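Local coordinates for 190aa long hypothetical protein (Pyrococcus horikoshii, PDB 2DDZ), which is of unknown function but forms a hexamer and is probably a distant relative of the class II aminoacyl-tRNA synthetases, at residues 4-9 / 35-40; 67-73 / 134-140; 84-88 / 123-127; 115-120 / 151-157. All blocks are in the same frame, centred on the assembly; numbering follows the deposited sequence.

Interaction 1: residues 4-9 / 35-40; sequences MELLII and DSLVVF
M4 reaches L37 because its chain is fully extended, CG anti to the backbone N (chi1 178°) and the later torsions also near 180°, which carries CE to 3.8 Å from L37 CB. Strand 5-8 and strand 36-40 are the parallel pair of a beta-alpha-beta unit whose connection contains helix 25-30; their short axes run 8° apart. Backbone bonds alternate between the strands: E5 N to D35 O, L37 N to E5 O, L7 N to L37 O, V39 N to L7 O and I9 N to V39 O. L6 and I8 share one face with L37 and V39. There L6 and L37 lie side by side and point the same way, with L6 CD1 4.0 Å from L37 CG, and helix 161-184 covers this face through A169 and M165. E5, L7, S36 and V38 occupy the reverse face, where A26 and F30 of helix 25-30 pack on several of them. D35 turns its carboxylate elsewhere, to F76 N and W77 NE1, and so ties the start of its strand to the residues after strand 68-75. At the far end of the pair, I9 CD1 touches V38 CG1 at 4.1 Å.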
loop_
_atom_site.group_PDB
_atom_site.type_symbol
_atom_site.label_atom_id
_atom_site.label_comp_id
_atom_site.label_asym_id
_atom_site.label_seq_id
_atom_site.Cartn_x
_atom_site.Cartn_y
_atom_site.Cartn_z
ATOM N N MET E 4 -7.736 -12.908 -17.812
ATOM C CA MET E 4 -8.840 -12.751 -16.820
ATOM C C MET E 4 -9.962 -13.780 -17.087
ATOM O O MET E 4 -10.067 -14.295 -18.199
ATOM C CB MET E 4 -9.418 -11.340 -16.933
ATOM C CG MET E 4 -10.581 -11.040 -16.014
ATOM S SD MET E 4 -11.183 -9.353 -16.175
ATOM C CE MET E 4 -12.563 -9.513 -15.196
ATOM N N GLU E 5 -10.809 -14.039 -16.085
ATOM C CA GLU E 5 -11.918 -15.022 -16.181
ATOM C C GLU E 5 -13.303 -14.425 -16.444
ATOM O O GLU E 5 -13.657 -13.398 -15.870
ATOM C CB GLU E 5 -12.021 -15.833 -14.889
ATOM C CG GLU E 5 -10.997 -16.933 -14.704
ATOM C CD GLU E 5 -11.343 -18.197 -15.469
ATOM O OE1 GLU E 5 -12.500 -18.669 -15.373
ATOM O OE2 GLU E 5 -10.450 -18.727 -16.157
ATOM N N LEU E 6 -14.084 -15.099 -17.287
ATOM C CA LEU E 6 -15.428 -14.650 -17.630
ATOM C C LEU E 6 -16.444 -15.789 -17.588
ATOM O O LEU E 6 -16.174 -16.895 -18.047
ATOM C CB LEU E 6 -15.447 -14.025 -19.026
ATOM C CG LEU E 6 -16.837 -13.693 -19.592
ATOM C CD1 LEU E 6 -17.546 -12.672 -18.709
ATOM C CD2 LEU E 6 -16.689 -13.146 -20.992
ATOM N N LEU E 7 -17.615 -15.505 -17.027
ATOM C CA LEU E 7 -18.682 -16.489 -16.931
ATOM C C LEU E 7 -20.042 -15.838 -17.136
ATOM O O LEU E 7 -20.456 -14.993 -16.344
ATOM C CB LEU E 7 -18.672 -17.182 -15.566
ATOM C CG LEU E 7 -19.847 -18.152 -15.331
ATOM C CD1 LEU E 7 -19.764 -19.302 -16.344
ATOM C CD2 LEU E 7 -19.819 -18.705 -13.897
ATOM N N ILE E 8 -20.727 -16.231 -18.209
ATOM C CA ILE E 8 -22.061 -15.722 -18.498
ATOM C C ILE E 8 -23.021 -16.866 -18.188
ATOM O O ILE E 8 -22.947 -17.910 -18.822
ATOM C CB ILE E 8 -22.242 -15.356 -19.984
ATOM C CG1 ILE E 8 -21.105 -14.460 -20.477
ATOM C CG2 ILE E 8 -23.555 -14.613 -20.173
ATOM C CD1 ILE E 8 -21.027 -13.135 -19.769
ATOM N N ILE E 9 -23.905 -16.681 -17.212
ATOM C CA ILE E 9 -24.868 -17.726 -16.850
ATOM C C ILE E 9 -26.109 -17.598 -17.752
ATOM O O ILE E 9 -26.993 -16.785 -17.502
ATOM C CB ILE E 9 -25.254 -17.614 -15.362
ATOM C CG1 ILE E 9 -23.988 -17.780 -14.518
ATOM C CG2 ILE E 9 -26.290 -18.684 -14.989
ATOM C CD1 ILE E 9 -24.183 -17.489 -13.057
ATOM N N ASP E 35 -9.083 -12.878 -10.706
ATOM C CA ASP E 35 -9.854 -11.811 -11.325
ATOM C C ASP E 35 -10.976 -12.397 -12.163
ATOM O O ASP E 35 -10.746 -13.309 -12.963
ATOM C CB ASP E 35 -8.942 -10.935 -12.191
ATOM C CG ASP E 35 -7.945 -10.138 -11.360
ATOM O OD1 ASP E 35 -8.026 -10.231 -10.113
ATOM O OD2 ASP E 35 -7.095 -9.422 -11.939
ATOM N N SER E 36 -12.195 -11.883 -11.975
ATOM C CA SER E 36 -13.326 -12.393 -12.738
ATOM C C SER E 36 -14.528 -11.469 -12.922
ATOM O O SER E 36 -14.756 -10.516 -12.168
ATOM C CB SER E 36 -13.822 -13.707 -12.130
ATOM O OG SER E 36 -14.457 -13.488 -10.884
ATOM N N LEU E 37 -15.300 -11.789 -13.955
ATOM C CA LEU E 37 -16.512 -11.077 -14.288
ATOM C C LEU E 37 -17.563 -12.168 -14.493
ATOM O O LEU E 37 -17.362 -13.090 -15.282
ATOM C CB LEU E 37 -16.319 -10.254 -15.565
ATOM C CG LEU E 37 -17.587 -9.618 -16.156
ATOM C CD1 LEU E 37 -18.253 -8.660 -15.163
ATOM C CD2 LEU E 37 -17.210 -8.894 -17.424
ATOM N N VAL E 38 -18.656 -12.076 -13.742
ATOM C CA VAL E 38 -19.754 -13.030 -13.828
ATOM C C VAL E 38 -20.993 -12.256 -14.259
ATOM O O VAL E 38 -21.403 -11.307 -13.599
ATOM C CB VAL E 38 -20.041 -13.693 -12.467
ATOM C CG1 VAL E 38 -21.201 -14.685 -12.605
ATOM C CG2 VAL E 38 -18.792 -14.398 -11.957
ATOM N N VAL E 39 -21.586 -12.671 -15.369
ATOM C CA VAL E 39 -22.766 -12.002 -15.904
ATOM C C VAL E 39 -23.969 -12.913 -15.858
ATOM O O VAL E 39 -23.918 -14.059 -16.303
ATOM C CB VAL E 39 -22.509 -11.556 -17.346
ATOM C CG1 VAL E 39 -23.715 -10.831 -17.900
ATOM C CG2 VAL E 39 -21.266 -10.664 -17.378
ATOM N N PHE E 40 -25.055 -12.399 -15.298
ATOM C CA PHE E 40 -26.284 -13.159 -15.200
ATOM C C PHE E 40 -27.505 -12.257 -15.322
ATOM O O PHE E 40 -27.391 -11.034 -15.457
ATOM C CB PHE E 40 -26.340 -13.923 -13.877
ATOM C CG PHE E 40 -26.126 -13.061 -12.663
ATOM C CD1 PHE E 40 -24.877 -12.505 -12.407
ATOM C CD2 PHE E 40 -27.165 -12.819 -11.764
ATOM C CE1 PHE E 40 -24.648 -11.744 -11.250
ATOM C CE2 PHE E 40 -26.949 -12.056 -10.597
ATOM C CZ PHE E 40 -25.690 -11.510 -10.346
#

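Interaction 2: residues 67-73 / 134-140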
loop_
_atom_site.group_PDB
_atom_site.type_symbol
_atom_site.label_atom_id
_atom_site.label_comp_id
_atom_site.label_asym_id
_atom_site.label_seq_id
_atom_site.Cartn_x
_atom_site.Cartn_y
_atom_site.Cartn_z
ATOM N N ASP E 67 -36.549 -7.659 -13.518
ATOM C CA ASP E 67 -35.708 -8.232 -14.555
ATOM C C ASP E 67 -34.531 -7.311 -14.872
ATOM O O ASP E 67 -34.707 -6.231 -15.442
ATOM C CB ASP E 67 -36.555 -8.470 -15.800
ATOM C CG ASP E 67 -35.893 -9.397 -16.778
ATOM O OD1 ASP E 67 -35.273 -10.384 -16.323
ATOM O OD2 ASP E 67 -36.008 -9.149 -17.997
ATOM N N MET E 68 -33.328 -7.766 -14.533
ATOM C CA MET E 68 -32.121 -6.962 -14.729
ATOM C C MET E 68 -30.924 -7.820 -15.139
ATOM O O MET E 68 -30.841 -9.000 -14.783
ATOM C CB MET E 68 -31.820 -6.237 -13.399
ATOM C CG MET E 68 -30.750 -5.135 -13.385
ATOM S SD MET E 68 -30.495 -4.421 -11.721
ATOM C CE MET E 68 -31.635 -3.252 -11.754
ATOM N N VAL E 69 -30.014 -7.229 -15.911
ATOM C CA VAL E 69 -28.774 -7.896 -16.313
ATOM C C VAL E 69 -27.739 -7.438 -15.266
ATOM O O VAL E 69 -27.491 -6.234 -15.112
ATOM C CB VAL E 69 -28.297 -7.451 -17.723
ATOM C CG1 VAL E 69 -26.896 -7.986 -17.991
ATOM C CG2 VAL E 69 -29.252 -7.975 -18.793
ATOM N N HIS E 70 -27.152 -8.389 -14.547
ATOM C CA HIS E 70 -26.181 -8.071 -13.499
ATOM C C HIS E 70 -24.739 -8.366 -13.879
ATOM O O HIS E 70 -24.450 -9.369 -14.549
ATOM C CB HIS E 70 -26.506 -8.865 -12.225
ATOM C CG HIS E 70 -27.872 -8.597 -11.673
ATOM N ND1 HIS E 70 -28.178 -7.455 -10.962
ATOM C CD2 HIS E 70 -29.016 -9.321 -11.733
ATOM C CE1 HIS E 70 -29.451 -7.487 -10.609
ATOM N NE2 HIS E 70 -29.982 -8.611 -11.063
ATOM N N TYR E 71 -23.832 -7.496 -13.447
ATOM C CA TYR E 71 -22.409 -7.708 -13.704
ATOM C C TYR E 71 -21.704 -7.666 -12.370
ATOM O O TYR E 71 -21.778 -6.669 -11.658
ATOM C CB TYR E 71 -21.801 -6.621 -14.598
ATOM C CG TYR E 71 -22.455 -6.458 -15.940
ATOM C CD1 TYR E 71 -23.702 -5.850 -16.051
ATOM C CD2 TYR E 71 -21.822 -6.894 -17.109
ATOM C CE1 TYR E 71 -24.312 -5.670 -17.292
ATOM C CE2 TYR E 71 -22.427 -6.721 -18.365
ATOM C CZ TYR E 71 -23.674 -6.104 -18.440
ATOM O OH TYR E 71 -24.284 -5.913 -19.653
ATOM N N ILE E 72 -21.028 -8.749 -12.023
ATOM C CA ILE E 72 -20.305 -8.795 -10.772
ATOM C C ILE E 72 -18.844 -8.982 -11.074
ATOM O O ILE E 72 -18.419 -10.002 -11.611
ATOM C CB ILE E 72 -20.812 -9.910 -9.874
ATOM C CG1 ILE E 72 -22.137 -9.470 -9.264
ATOM C CG2 ILE E 72 -19.799 -10.217 -8.774
ATOM C CD1 ILE E 72 -22.923 -10.613 -8.798
ATOM N N LEU E 73 -18.083 -7.958 -10.727
ATOM C CA LEU E 73 -16.668 -7.942 -10.968
ATOM C C LEU E 73 -15.839 -8.015 -9.691
ATOM O O LEU E 73 -16.167 -7.376 -8.688
ATOM C CB LEU E 73 -16.332 -6.675 -11.744
ATOM C CG LEU E 73 -14.861 -6.419 -12.046
ATOM C CD1 LEU E 73 -14.319 -7.546 -12.910
ATOM C CD2 LEU E 73 -14.726 -5.081 -12.746
ATOM N N ILE E 134 -17.167 -4.790 -7.753
ATOM C CA ILE E 134 -18.047 -3.901 -8.510
ATOM C C ILE E 134 -19.336 -4.554 -9.008
ATOM O O ILE E 134 -19.327 -5.685 -9.476
ATOM C CB ILE E 134 -17.334 -3.355 -9.786
ATOM C CG1 ILE E 134 -16.053 -2.608 -9.424
ATOM C CG2 ILE E 134 -18.278 -2.460 -10.567
ATOM C CD1 ILE E 134 -16.127 -1.901 -8.111
ATOM N N HIS E 135 -20.446 -3.836 -8.919
ATOM C CA HIS E 135 -21.699 -4.345 -9.456
ATOM C C HIS E 135 -22.290 -3.359 -10.450
ATOM O O HIS E 135 -22.258 -2.154 -10.237
ATOM C CB HIS E 135 -22.760 -4.607 -8.376
ATOM C CG HIS E 135 -24.114 -4.940 -8.942
ATOM N ND1 HIS E 135 -25.116 -4.004 -9.085
ATOM C CD2 HIS E 135 -24.602 -6.093 -9.466
ATOM C CE1 HIS E 135 -26.160 -4.564 -9.673
ATOM N NE2 HIS E 135 -25.875 -5.828 -9.914
ATOM N N ILE E 136 -22.808 -3.879 -11.553
ATOM C CA ILE E 136 -23.471 -3.041 -12.539
ATOM C C ILE E 136 -24.762 -3.770 -12.839
ATOM O O ILE E 136 -24.770 -4.992 -12.961
ATOM C CB ILE E 136 -22.707 -2.900 -13.869
ATOM C CG1 ILE E 136 -21.398 -2.135 -13.674
ATOM C CG2 ILE E 136 -23.595 -2.191 -14.885
ATOM C CD1 ILE E 136 -20.321 -2.977 -13.056
ATOM N N GLY E 137 -25.850 -3.016 -12.946
ATOM C CA GLY E 137 -27.137 -3.610 -13.234
ATOM C C GLY E 137 -27.831 -2.798 -14.302
ATOM O O GLY E 137 -27.835 -1.574 -14.239
ATOM N N LEU E 138 -28.392 -3.471 -15.300
ATOM C CA LEU E 138 -29.102 -2.776 -16.366
ATOM C C LEU E 138 -30.518 -3.319 -16.409
ATOM O O LEU E 138 -30.716 -4.533 -16.506
ATOM C CB LEU E 138 -28.426 -3.005 -17.722
ATOM C CG LEU E 138 -26.950 -2.621 -17.882
ATOM C CD1 LEU E 138 -26.539 -2.876 -19.323
ATOM C CD2 LEU E 138 -26.728 -1.145 -17.519
ATOM N N ASN E 139 -31.500 -2.424 -16.319
ATOM C CA ASN E 139 -32.907 -2.830 -16.369
ATOM C C ASN E 139 -33.195 -3.501 -17.714
ATOM O O ASN E 139 -32.798 -2.989 -18.764
ATOM C CB ASN E 139 -33.848 -1.620 -16.257
ATOM C CG ASN E 139 -33.741 -0.887 -14.931
ATOM O OD1 ASN E 139 -33.903 -1.473 -13.864
ATOM N ND2 ASN E 139 -33.485 0.417 -14.999
ATOM N N VAL E 140 -33.858 -4.654 -17.675
ATOM C CA VAL E 140 -34.264 -5.333 -18.903
ATOM C C VAL E 140 -35.651 -4.707 -19.169
ATOM O O VAL E 140 -35.937 -4.236 -20.273
ATOM C CB VAL E 140 -34.410 -6.851 -18.701
ATOM C CG1 VAL E 140 -35.000 -7.487 -19.958
ATOM C CG2 VAL E 140 -33.045 -7.464 -18.399
#
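H70 and H135 meet through their ring nitrogens, H70 ND1 lying 3.0 Å from H135 NE2 in a hydrogen bond whose donor may be either ring. The rings come rim to rim with planes 38° apart, and neither covers the face of the other. H135 reaches across because its CG is anti to the backbone N (chi1 172°), which swings the imidazole over toward the neighbouring strand. The missing side chain of G137, the residue paired with H70, leaves M68 SD to settle 3.8 Å from G137 CA. Beyond G137, M68 CE approaches N139 OD1 at 3.6 Å.

On the reverse face Y71 dominates. Its CD1 touches I136 CB at 3.8 Å, I136 O lies at the ring edge, and L138 CD1 packs 3.8 Å from Y71 OH, whose hydrogen bond goes to S168 of helix 161-184. Beneath both faces, strands 68-73 and 134-139 run antiparallel at 165°, with paired backbone bonds at V69 and L138, Y71 and I136, and L73 and I134; V140 N to D67 O at 2.9 Å adds one more bond at the end.

Further out, H70 NE2 makes a weak bond to K43 O, and a bound glycerol lies near H135. The imidazole pair is buried, with F40 stacked on H70 and Y16 on H135. The bond between them needs one of the two nitrogens to carry a hydrogen and the other to offer its lone pair, so the hydrogen positions of the two rings depend on each other.

Interaction 3: residues 84-88 / 123-127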
loop_
_atom_site.group_PDB
_atom_site.type_symbol
_atom_site.label_atom_id
_atom_site.label_comp_id
_atom_site.label_asym_id
_atom_site.label_seq_id
_atom_site.Cartn_x
_atom_site.Cartn_y
_atom_site.Cartn_z
ATOM N N ALA E 84 -11.228 1.413 -7.151
ATOM C CA ALA E 84 -12.539 0.818 -7.363
ATOM C C ALA E 84 -13.481 1.809 -8.061
ATOM O O ALA E 84 -14.160 1.462 -9.025
ATOM C CB ALA E 84 -13.138 0.376 -6.019
ATOM N N SER E 85 -13.513 3.041 -7.562
ATOM C CA SER E 85 -14.374 4.071 -8.111
ATOM C C SER E 85 -13.990 4.453 -9.548
ATOM O O SER E 85 -14.861 4.598 -10.411
ATOM C CB SER E 85 -14.327 5.306 -7.213
ATOM O OG SER E 85 -15.195 6.303 -7.703
ATOM N N SER E 86 -12.693 4.615 -9.802
ATOM C CA SER E 86 -12.241 4.974 -11.141
ATOM C C SER E 86 -12.653 3.880 -12.121
ATOM O O SER E 86 -13.370 4.127 -13.086
ATOM C CB SER E 86 -10.715 5.142 -11.170
ATOM O OG SER E 86 -10.298 6.242 -10.380
ATOM N N LEU E 87 -12.193 2.667 -11.850
ATOM C CA LEU E 87 -12.481 1.510 -12.685
ATOM C C LEU E 87 -13.978 1.329 -12.950
ATOM O O LEU E 87 -14.391 1.022 -14.064
ATOM C CB LEU E 87 -11.904 0.261 -12.018
ATOM C CG LEU E 87 -11.758 -0.999 -12.859
ATOM C CD1 LEU E 87 -10.928 -0.718 -14.107
ATOM C CD2 LEU E 87 -11.094 -2.055 -12.002
ATOM N N GLN E 88 -14.798 1.520 -11.925
ATOM C CA GLN E 88 -16.237 1.380 -12.090
ATOM C C GLN E 88 -16.797 2.367 -13.122
ATOM O O GLN E 88 -17.653 2.017 -13.932
ATOM C CB GLN E 88 -16.946 1.607 -10.754
ATOM C CG GLN E 88 -18.448 1.746 -10.880
ATOM C CD GLN E 88 -19.035 2.664 -9.827
ATOM O OE1 GLN E 88 -18.480 3.729 -9.538
ATOM N NE2 GLN E 88 -20.170 2.269 -9.258
ATOM N N SER E 123 -25.373 0.941 -10.052
ATOM C CA SER E 123 -24.014 0.448 -9.927
ATOM C C SER E 123 -23.413 0.848 -8.600
ATOM O O SER E 123 -23.880 1.775 -7.946
ATOM C CB SER E 123 -23.153 1.020 -11.071
ATOM O OG SER E 123 -21.828 0.510 -11.054
ATOM N N ILE E 124 -22.367 0.137 -8.208
ATOM C CA ILE E 124 -21.683 0.443 -6.980
ATOM C C ILE E 124 -20.301 -0.174 -7.026
ATOM O O ILE E 124 -20.107 -1.253 -7.601
ATOM C CB ILE E 124 -22.494 -0.057 -5.746
ATOM C CG1 ILE E 124 -22.220 0.879 -4.558
ATOM C CG2 ILE E 124 -22.142 -1.508 -5.412
ATOM C CD1 ILE E 124 -20.803 0.802 -4.068
ATOM N N ALA E 125 -19.333 0.537 -6.454
ATOM C CA ALA E 125 -17.950 0.071 -6.408
ATOM C C ALA E 125 -17.425 0.169 -4.993
ATOM O O ALA E 125 -17.629 1.178 -4.330
ATOM C CB ALA E 125 -17.083 0.915 -7.324
ATOM N N THR E 126 -16.736 -0.864 -4.533
ATOM C CA THR E 126 -16.194 -0.827 -3.190
ATOM C C THR E 126 -15.057 -1.826 -3.023
ATOM O O THR E 126 -14.547 -2.367 -3.997
ATOM C CB THR E 126 -17.298 -1.090 -2.119
ATOM O OG1 THR E 126 -16.739 -0.912 -0.813
ATOM C CG2 THR E 126 -17.853 -2.501 -2.236
ATOM N N VAL E 127 -14.631 -2.051 -1.791
ATOM C CA VAL E 127 -13.543 -2.984 -1.564
ATOM C C VAL E 127 -13.826 -3.854 -0.365
ATOM O O VAL E 127 -14.718 -3.558 0.446
ATOM C CB VAL E 127 -12.181 -2.257 -1.291
ATOM C CG1 VAL E 127 -11.862 -1.276 -2.409
ATOM C CG2 VAL E 127 -12.229 -1.557 0.057
#
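Q88 leans from helix 81-100 onto strand 118-128, a helix-on-sheet contact in the mixed alpha/beta fold, and each part of its side chain finds the strand. Its CB touches A125 CB at 3.5 Å. CG, anti to the backbone N (chi1 169°), comes 3.6 Å from S123 OG, and the bend at chi2 then lays CD 3.6 Å from A125 CB. OE1 skirts the same methyl. NE2 ends the chain by donating to S123 OG at 3.0 Å, a bent bond with an angle of 141° at the hydrogen and the hydroxyl oxygen 26° out of the amide plane. The backbone nitrogens of I124 and A125 also lie close to NE2, but these are donors facing a donor and add no bond.

S123 OG is itself bonded to H135 O on the adjoining strand, so this hydroxyl links the helix amide to two strands of the sheet. One helical turn before Q88, A84 supplies the second point of contact, its CB packing against the methyl of A125 and against V127 CG1. With alanines meeting here, the axes of the two short segments approach to 7.3 Å.

Both elements also meet other subunits. S85 OG bonds V179 O of the second subunit, T126 OG1 bonds R187 O of that subunit, and V127 packs on V130 of the third. Within the chain, A125 CB fits against the helix backbone, 3.4 Å from A84 O, the carbonyl that also accepts the bond from Q88 N.

Interaction 4: residues 115-120 / 151-157; sequences VNGRKL and AIGLEEL
R118 presents a flat guanidinium to I152 and E156: I152 CG1 lies over one face, 3.8 Å from NH1, while E156 OE2 sits at the edge in the guanidinium plane. The carboxylate grips it end-on with both oxygens. NH1 donates to E156 OE2 at 2.7 Å along a nearly straight path (169°), meeting that oxygen from above the carboxylate plane, and NH2 reaches E156 OE1 at 3.0 Å on its syn side. The two planes are turned 49° from each other. NH2 also gives a bond to A151 O at 2.9 Å, with the carbonyl oxygen tilted out of the guanidinium plane. A bend at chi3 (65°) in R118 folds its tip back over I152, while the extended chain of E156 delivers the carboxylate from beyond.

R118 closes a type I' turn that starts at V115, the tight connection of a beta hairpin between strands 112-115 and 118-128. Next along the strand, K119 pairs with A151 of the loop preceding helix 161-184 in a single backbone bridge, and K119 O accepts a bond from I152 N. Beneath the polar layer, I152 CG2 packs 3.8 Å from L120 CB, and V115 CG1 meets L157 CD2 tip to tip at 3.8 Å; I104 adds to this apolar patch. N139 reinforces the loop from the sheet by a weak bond from its side chain to I152 O.

An ion pair thus spans the surface side of an apolar core. With E156 exposed, solvent probably weakens its charge attraction, but two carboxylate oxygens and a backbone carbonyl still fix the rotation of the guanidinium.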
loop_
_atom_site.group_PDB
_atom_site.type_symbol
_atom_site.label_atom_id
_atom_site.label_comp_id
_atom_site.label_asym_id
_atom_site.label_seq_id
_atom_site.Cartn_x
_atom_site.Cartn_y
_atom_site.Cartn_z
ATOM N N VAL E 115 -30.750 7.531 -20.848
ATOM C CA VAL E 115 -31.214 7.552 -22.227
ATOM C C VAL E 115 -32.486 8.388 -22.221
ATOM O O VAL E 115 -33.465 8.038 -21.555
ATOM C CB VAL E 115 -31.534 6.132 -22.750
ATOM C CG1 VAL E 115 -32.072 6.219 -24.167
ATOM C CG2 VAL E 115 -30.277 5.260 -22.711
ATOM N N ASN E 116 -32.461 9.502 -22.946
ATOM C CA ASN E 116 -33.611 10.393 -23.000
ATOM C C ASN E 116 -34.055 10.770 -21.594
ATOM O O ASN E 116 -35.225 10.620 -21.242
ATOM C CB ASN E 116 -34.779 9.740 -23.748
ATOM C CG ASN E 116 -34.450 9.448 -25.200
ATOM O OD1 ASN E 116 -33.798 10.250 -25.872
ATOM N ND2 ASN E 116 -34.910 8.302 -25.698
ATOM N N GLY E 117 -33.104 11.241 -20.795
ATOM C CA GLY E 117 -33.389 11.657 -19.431
ATOM C C GLY E 117 -33.860 10.586 -18.462
ATOM O O GLY E 117 -34.182 10.896 -17.319
ATOM N N ARG E 118 -33.886 9.333 -18.902
ATOM C CA ARG E 118 -34.340 8.219 -18.065
ATOM C C ARG E 118 -33.182 7.285 -17.659
ATOM O O ARG E 118 -32.326 6.940 -18.485
ATOM C CB ARG E 118 -35.419 7.455 -18.831
ATOM C CG ARG E 118 -36.591 8.353 -19.232
ATOM C CD ARG E 118 -37.495 7.696 -20.257
ATOM N NE ARG E 118 -38.171 6.518 -19.717
ATOM C CZ ARG E 118 -38.728 5.572 -20.469
ATOM N NH1 ARG E 118 -38.693 5.670 -21.792
ATOM N NH2 ARG E 118 -39.317 4.527 -19.899
ATOM N N LYS E 119 -33.160 6.872 -16.392
ATOM C CA LYS E 119 -32.084 6.016 -15.887
ATOM C C LYS E 119 -32.226 4.543 -16.242
ATOM O O LYS E 119 -33.221 3.898 -15.913
ATOM C CB LYS E 119 -31.946 6.160 -14.363
ATOM C CG LYS E 119 -30.608 5.643 -13.812
ATOM C CD LYS E 119 -30.350 6.094 -12.371
ATOM C CE LYS E 119 -31.361 5.495 -11.393
ATOM N NZ LYS E 119 -31.340 4.003 -11.395
ATOM N N LEU E 120 -31.198 4.016 -16.898
ATOM C CA LEU E 120 -31.160 2.623 -17.327
ATOM C C LEU E 120 -30.472 1.681 -16.345
ATOM O O LEU E 120 -30.818 0.499 -16.261
ATOM C CB LEU E 120 -30.420 2.533 -18.668
ATOM C CG LEU E 120 -30.034 1.159 -19.233
ATOM C CD1 LEU E 120 -31.284 0.438 -19.746
ATOM C CD2 LEU E 120 -29.026 1.348 -20.379
ATOM N N ALA E 151 -37.319 5.398 -15.154
ATOM C CA ALA E 151 -36.407 4.346 -15.609
ATOM C C ALA E 151 -36.721 3.837 -17.007
ATOM O O ALA E 151 -37.859 3.912 -17.473
ATOM C CB ALA E 151 -36.410 3.185 -14.622
ATOM N N ILE E 152 -35.697 3.301 -17.659
ATOM C CA ILE E 152 -35.837 2.770 -19.001
ATOM C C ILE E 152 -35.122 1.413 -19.022
ATOM O O ILE E 152 -34.114 1.233 -18.334
ATOM C CB ILE E 152 -35.232 3.784 -20.027
ATOM C CG1 ILE E 152 -35.643 3.429 -21.456
ATOM C CG2 ILE E 152 -33.716 3.816 -19.918
ATOM C CD1 ILE E 152 -34.932 2.227 -21.981
ATOM N N GLY E 153 -35.668 0.458 -19.776
ATOM C CA GLY E 153 -35.084 -0.875 -19.861
ATOM C C GLY E 153 -34.514 -1.204 -21.235
ATOM O O GLY E 153 -34.701 -0.446 -22.186
ATOM N N LEU E 154 -33.823 -2.338 -21.352
ATOM C CA LEU E 154 -33.223 -2.733 -22.621
ATOM C C LEU E 154 -34.276 -3.073 -23.674
ATOM O O LEU E 154 -34.099 -2.786 -24.858
ATOM C CB LEU E 154 -32.279 -3.924 -22.415
ATOM C CG LEU E 154 -30.975 -3.677 -21.645
ATOM C CD1 LEU E 154 -30.291 -5.009 -21.408
ATOM C CD2 LEU E 154 -30.067 -2.734 -22.423
ATOM N N GLU E 155 -35.373 -3.685 -23.245
ATOM C CA GLU E 155 -36.445 -4.043 -24.172
ATOM C C GLU E 155 -36.981 -2.819 -24.913
ATOM O O GLU E 155 -36.991 -2.798 -26.139
ATOM C CB GLU E 155 -37.568 -4.756 -23.412
ATOM C CG GLU E 155 -37.298 -6.246 -23.230
ATOM C CD GLU E 155 -38.308 -6.910 -22.332
ATOM O OE1 GLU E 155 -39.432 -6.369 -22.231
ATOM O OE2 GLU E 155 -37.978 -7.967 -21.742
ATOM N N GLU E 156 -37.408 -1.801 -24.169
ATOM C CA GLU E 156 -37.922 -0.580 -24.782
ATOM C C GLU E 156 -36.917 0.014 -25.782
ATOM O O GLU E 156 -37.301 0.721 -26.710
ATOM C CB GLU E 156 -38.248 0.461 -23.704
ATOM C CG GLU E 156 -38.866 1.736 -24.268
ATOM C CD GLU E 156 -39.303 2.726 -23.201
ATOM O OE1 GLU E 156 -39.311 2.365 -22.002
ATOM O OE2 GLU E 156 -39.648 3.869 -23.573
ATOM N N LEU E 157 -35.632 -0.268 -25.587
ATOM C CA LEU E 157 -34.612 0.246 -26.496
ATOM C C LEU E 157 -34.437 -0.707 -27.681
ATOM O O LEU E 157 -33.649 -0.446 -28.594
ATOM C CB LEU E 157 -33.271 0.412 -25.770
ATOM C CG LEU E 157 -33.179 1.390 -24.594
ATOM C CD1 LEU E 157 -31.787 1.291 -23.997
ATOM C CD2 LEU E 157 -33.471 2.824 -25.037
#

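Overall arrangement
Interactions 1, 2, 3 and 4 all reach one mixed sheet, in which strands 5-8, 36-45, 68-75, 131-139 and 118-128 follow side by side. Interaction 1 closes before interaction 2 opens along the chain; their centres are 12 Å apart, and backbone bonds join F40 to H70 and V38 to I72. Interaction 3 is nested inside the loop closed by interaction 2, 14 Å away between centres, and brings helix 81-100 onto the sheet. Interaction 4, also about 14 Å from interaction 2, crosses it along the chain and meets it at N139. Interactions 1 and 4 lie 25 Å apart, on opposite sides of the chain's centre. Interaction 3 alone touches other subunits, linking the sheet to the hexamer.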